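Local coordinates for oxysterol-binding protein homolog 3 (Saccharomyces cerevisiae, PDB 4INQ) that transfers lipids between membranes, carrying them through the cytosol in a hydrophobic pocket, in a phosphoinositide-coupled directional transport, at residues E182-L187 with E197-T202. Numbering follows the deposited sequence.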
ATOM      1  N   GLU A 182      -9.877  -2.363  -4.183  1.00 24.92           N
ATOM      2  CA  GLU A 182     -11.281  -2.262  -3.820  1.00 24.46           C
ATOM      3  C   GLU A 182     -11.410  -1.980  -2.339  1.00 22.86           C
ATOM      4  O   GLU A 182     -10.907  -2.733  -1.510  1.00 21.69           O
ATOM      5  CB  GLU A 182     -12.000  -3.556  -4.177  1.00 25.14           C
ATOM      6  CG  GLU A 182     -11.738  -3.994  -5.600  1.00 28.22           C
ATOM      7  CD  GLU A 182     -12.540  -5.214  -5.989  1.00 30.74           C
ATOM      8  OE1 GLU A 182     -12.638  -6.147  -5.163  1.00 32.41           O
ATOM      9  OE2 GLU A 182     -13.063  -5.243  -7.123  1.00 32.62           O
ATOM     10  N   GLY A 183     -12.076  -0.886  -2.001  1.00 23.59           N
ATOM     11  CA  GLY A 183     -12.242  -0.550  -0.602  1.00 24.20           C
ATOM     12  C   GLY A 183     -12.149   0.938  -0.358  1.00 24.86           C
ATOM     13  O   GLY A 183     -11.546   1.669  -1.143  1.00 25.55           O
ATOM     14  N   ILE A 184     -12.742   1.382   0.743  1.00 24.05           N
ATOM     15  CA  ILE A 184     -12.753   2.787   1.099  1.00 25.28           C
ATOM     16  C   ILE A 184     -11.733   3.089   2.187  1.00 25.48           C
ATOM     17  O   ILE A 184     -11.657   2.377   3.185  1.00 24.65           O
ATOM     18  CB  ILE A 184     -14.157   3.225   1.639  1.00 26.45           C
ATOM     19  CG1 ILE A 184     -15.206   3.218   0.521  1.00 26.87           C
ATOM     20  CG2 ILE A 184     -14.070   4.621   2.245  1.00 28.01           C
ATOM     21  CD1 ILE A 184     -15.604   1.841   0.041  1.00 32.56           C
ATOM     22  N   LEU A 185     -10.936   4.133   1.993  1.00 24.92           N
ATOM     23  CA  LEU A 185     -10.001   4.523   3.033  1.00 25.76           C
ATOM     24  C   LEU A 185     -10.827   5.478   3.873  1.00 24.83           C
ATOM     25  O   LEU A 185     -11.438   6.407   3.342  1.00 24.89           O
ATOM     26  CB  LEU A 185      -8.772   5.249   2.469  1.00 27.16           C
ATOM     27  CG  LEU A 185      -7.735   4.360   1.779  1.00 29.34           C
ATOM     28  CD1 LEU A 185      -8.100   4.209   0.307  1.00 31.36           C
ATOM     29  CD2 LEU A 185      -6.351   4.976   1.913  1.00 29.74           C
ATOM     30  N   ARG A 186     -10.872   5.243   5.177  1.00 24.41           N
ATOM     31  CA  ARG A 186     -11.657   6.098   6.041  1.00 23.03           C
ATOM     32  C   ARG A 186     -10.775   6.888   6.985  1.00 22.85           C
ATOM     33  O   ARG A 186     -10.300   6.368   7.996  1.00 23.54           O
ATOM     34  CB  ARG A 186     -12.667   5.256   6.823  1.00 27.18           C
ATOM     35  CG  ARG A 186     -13.614   4.465   5.919  1.00 30.76           C
ATOM     36  CD  ARG A 186     -14.780   3.852   6.692  1.00 36.31           C
ATOM     37  NE  ARG A 186     -15.588   2.983   5.836  1.00 37.90           N
ATOM     38  CZ  ARG A 186     -16.280   3.403   4.782  1.00 38.02           C
ATOM     39  NH1 ARG A 186     -16.274   4.686   4.456  1.00 39.35           N
ATOM     40  NH2 ARG A 186     -16.958   2.537   4.037  1.00 37.31           N
ATOM     41  N   LEU A 187     -10.549   8.151   6.645  1.00 20.76           N
ATOM     42  CA  LEU A 187      -9.723   9.013   7.474  1.00 22.23           C
ATOM     43  C   LEU A 187     -10.582   9.755   8.490  1.00 23.19           C
ATOM     44  O   LEU A 187     -11.702  10.165   8.192  1.00 23.59           O
ATOM     45  CB  LEU A 187      -8.961  10.026   6.612  1.00 20.52           C
ATOM     46  CG  LEU A 187      -8.215  11.113   7.397  1.00 22.11           C
ATOM     47  CD1 LEU A 187      -7.146  10.473   8.262  1.00 19.23           C
ATOM     48  CD2 LEU A 187      -7.587  12.123   6.440  1.00 20.33           C
ATOM     49  N   GLU A 197     -13.346  10.247   3.142  1.00 27.59           N
ATOM     50  CA  GLU A 197     -13.368   8.928   2.537  1.00 28.17           C
ATOM     51  C   GLU A 197     -13.028   9.027   1.059  1.00 26.78           C
ATOM     52  O   GLU A 197     -13.255  10.057   0.423  1.00 25.94           O
ATOM     53  CB  GLU A 197     -14.752   8.282   2.715  1.00 29.04           C
ATOM     54  CG  GLU A 197     -15.332   8.482   4.117  1.00 33.37           C
ATOM     55  CD  GLU A 197     -16.476   7.535   4.448  1.00 35.07           C
ATOM     56  OE1 GLU A 197     -17.366   7.330   3.593  1.00 36.76           O
ATOM     57  OE2 GLU A 197     -16.486   7.002   5.578  1.00 36.11           O
ATOM     58  N   TRP A 198     -12.464   7.953   0.524  1.00 25.82           N
ATOM     59  CA  TRP A 198     -12.105   7.905  -0.878  1.00 24.82           C
ATOM     60  C   TRP A 198     -11.592   6.522  -1.195  1.00 25.05           C
ATOM     61  O   TRP A 198     -11.186   5.781  -0.306  1.00 23.77           O
ATOM     62  CB  TRP A 198     -11.030   8.950  -1.205  1.00 23.51           C
ATOM     63  CG  TRP A 198      -9.628   8.623  -0.724  1.00 23.64           C
ATOM     64  CD1 TRP A 198      -8.671   7.897  -1.387  1.00 24.68           C
ATOM     65  CD2 TRP A 198      -9.029   9.031   0.513  1.00 22.04           C
ATOM     66  NE1 TRP A 198      -7.514   7.833  -0.637  1.00 21.09           N
ATOM     67  CE2 TRP A 198      -7.709   8.520   0.532  1.00 20.48           C
ATOM     68  CE3 TRP A 198      -9.479   9.781   1.607  1.00 19.94           C
ATOM     69  CZ2 TRP A 198      -6.840   8.735   1.599  1.00 19.81           C
ATOM     70  CZ3 TRP A 198      -8.613   9.995   2.668  1.00 22.39           C
ATOM     71  CH2 TRP A 198      -7.306   9.474   2.656  1.00 20.13           C
ATOM     72  N   THR A 199     -11.633   6.174  -2.469  1.00 26.17           N
ATOM     73  CA  THR A 199     -11.136   4.893  -2.916  1.00 28.30           C
ATOM     74  C   THR A 199      -9.904   5.247  -3.723  1.00 27.56           C
ATOM     75  O   THR A 199      -9.893   6.256  -4.427  1.00 28.46           O
ATOM     76  CB  THR A 199     -12.154   4.178  -3.824  1.00 29.85           C
ATOM     77  OG1 THR A 199     -13.334   3.881  -3.066  1.00 35.10           O
ATOM     78  CG2 THR A 199     -11.575   2.880  -4.369  1.00 30.26           C
ATOM     79  N   GLN A 200      -8.853   4.447  -3.608  1.00 26.21           N
ATOM     80  CA  GLN A 200      -7.662   4.739  -4.378  1.00 24.00           C
ATOM     81  C   GLN A 200      -8.018   4.631  -5.848  1.00 22.77           C
ATOM     82  O   GLN A 200      -8.834   3.794  -6.236  1.00 23.87           O
ATOM     83  CB  GLN A 200      -6.526   3.787  -4.002  1.00 23.32           C
ATOM     84  CG  GLN A 200      -5.822   4.253  -2.736  1.00 25.17           C
ATOM     85  CD  GLN A 200      -4.583   3.455  -2.401  1.00 24.19           C
ATOM     86  OE1 GLN A 200      -3.837   3.809  -1.488  1.00 25.28           O
ATOM     87  NE2 GLN A 200      -4.361   2.371  -3.130  1.00 24.38           N
ATOM     88  N   PRO A 201      -7.435   5.507  -6.682  1.00 21.73           N
ATOM     89  CA  PRO A 201      -7.699   5.510  -8.120  1.00 20.75           C
ATOM     90  C   PRO A 201      -7.173   4.317  -8.892  1.00 21.95           C
ATOM     91  O   PRO A 201      -6.191   3.682  -8.508  1.00 22.18           O
ATOM     92  CB  PRO A 201      -7.069   6.819  -8.580  1.00 19.97           C
ATOM     93  CG  PRO A 201      -5.961   7.032  -7.600  1.00 18.52           C
ATOM     94  CD  PRO A 201      -6.610   6.667  -6.302  1.00 17.04           C
ATOM     95  N   THR A 202      -7.844   4.028  -9.999  1.00 22.35           N
ATOM     96  CA  THR A 202      -7.468   2.932 -10.869  1.00 23.12           C
ATOM     97  C   THR A 202      -6.153   3.280 -11.553  1.00 21.88           C
ATOM     98  O   THR A 202      -5.896   4.443 -11.863  1.00 18.92           O
ATOM     99  CB  THR A 202      -8.533   2.717 -11.961  1.00 25.74           C
ATOM    100  OG1 THR A 202      -9.822   2.576 -11.348  1.00 28.20           O
ATOM    101  CG2 THR A 202      -8.215   1.480 -12.786  1.00 26.41           C
TER
HETATM  102  O   HOH W   1      -9.223   1.558  -2.418  1.00 33.08           O
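Leu185 packs with its CB over one face of the Trp198 indole, 4.2 Å from the centroid of the six-membered ring and 18° off the normal, a CH-pi contact, and CD2 reaches the ring at CZ2. The indole is swung toward Leu185 because CG of Trp198 sits between the backbone N and the carbonyl carbon (chi1 74°). Leu187 CB meets the same ring obliquely at CZ3, 4.0 Å away, while Leu185 CD1 packs against CG of Gln200. With the indole cut back to an alanine, Leu185 would probably lose its platform, leaving a gap under it and beside Leu187. The backbones form an antiparallel hydrogen-bonded pair that grips unevenly: Leu185 N to Trp198 O is short and straight (2.8 Å, 172°), the return bond from Trp198 N to Leu185 O weak. The other face is looser and partly exposed. There Arg186 NH1 forms a salt bridge with Glu197 OE2, the place of NH1 being less sure, and Ile184 CG2 rests on Glu197 CB. Toward Gly183 the two chains diverge; a water bridges Gly183 O (2.7 Å) and Gln200 N (3.1 Å), and Thr199 OG1 adds a weak bond to Gly183 O. At Gly183's backbone angles a CB would jam against Glu182 O, which calls for glycine. The Gln200 side chain, its OE1 bonded to Thr78 OG1, lies about 6 Å from the bound phosphatidylinositol 4-phosphate, so this end is near the lipid. The hairpin of strands 177-189 and 195-198 sits between strands 160-172 and 214-225 of the OSBP-related domain, and helix 95-104 packs on Trp198 through Val98, Phe101 and Ala102.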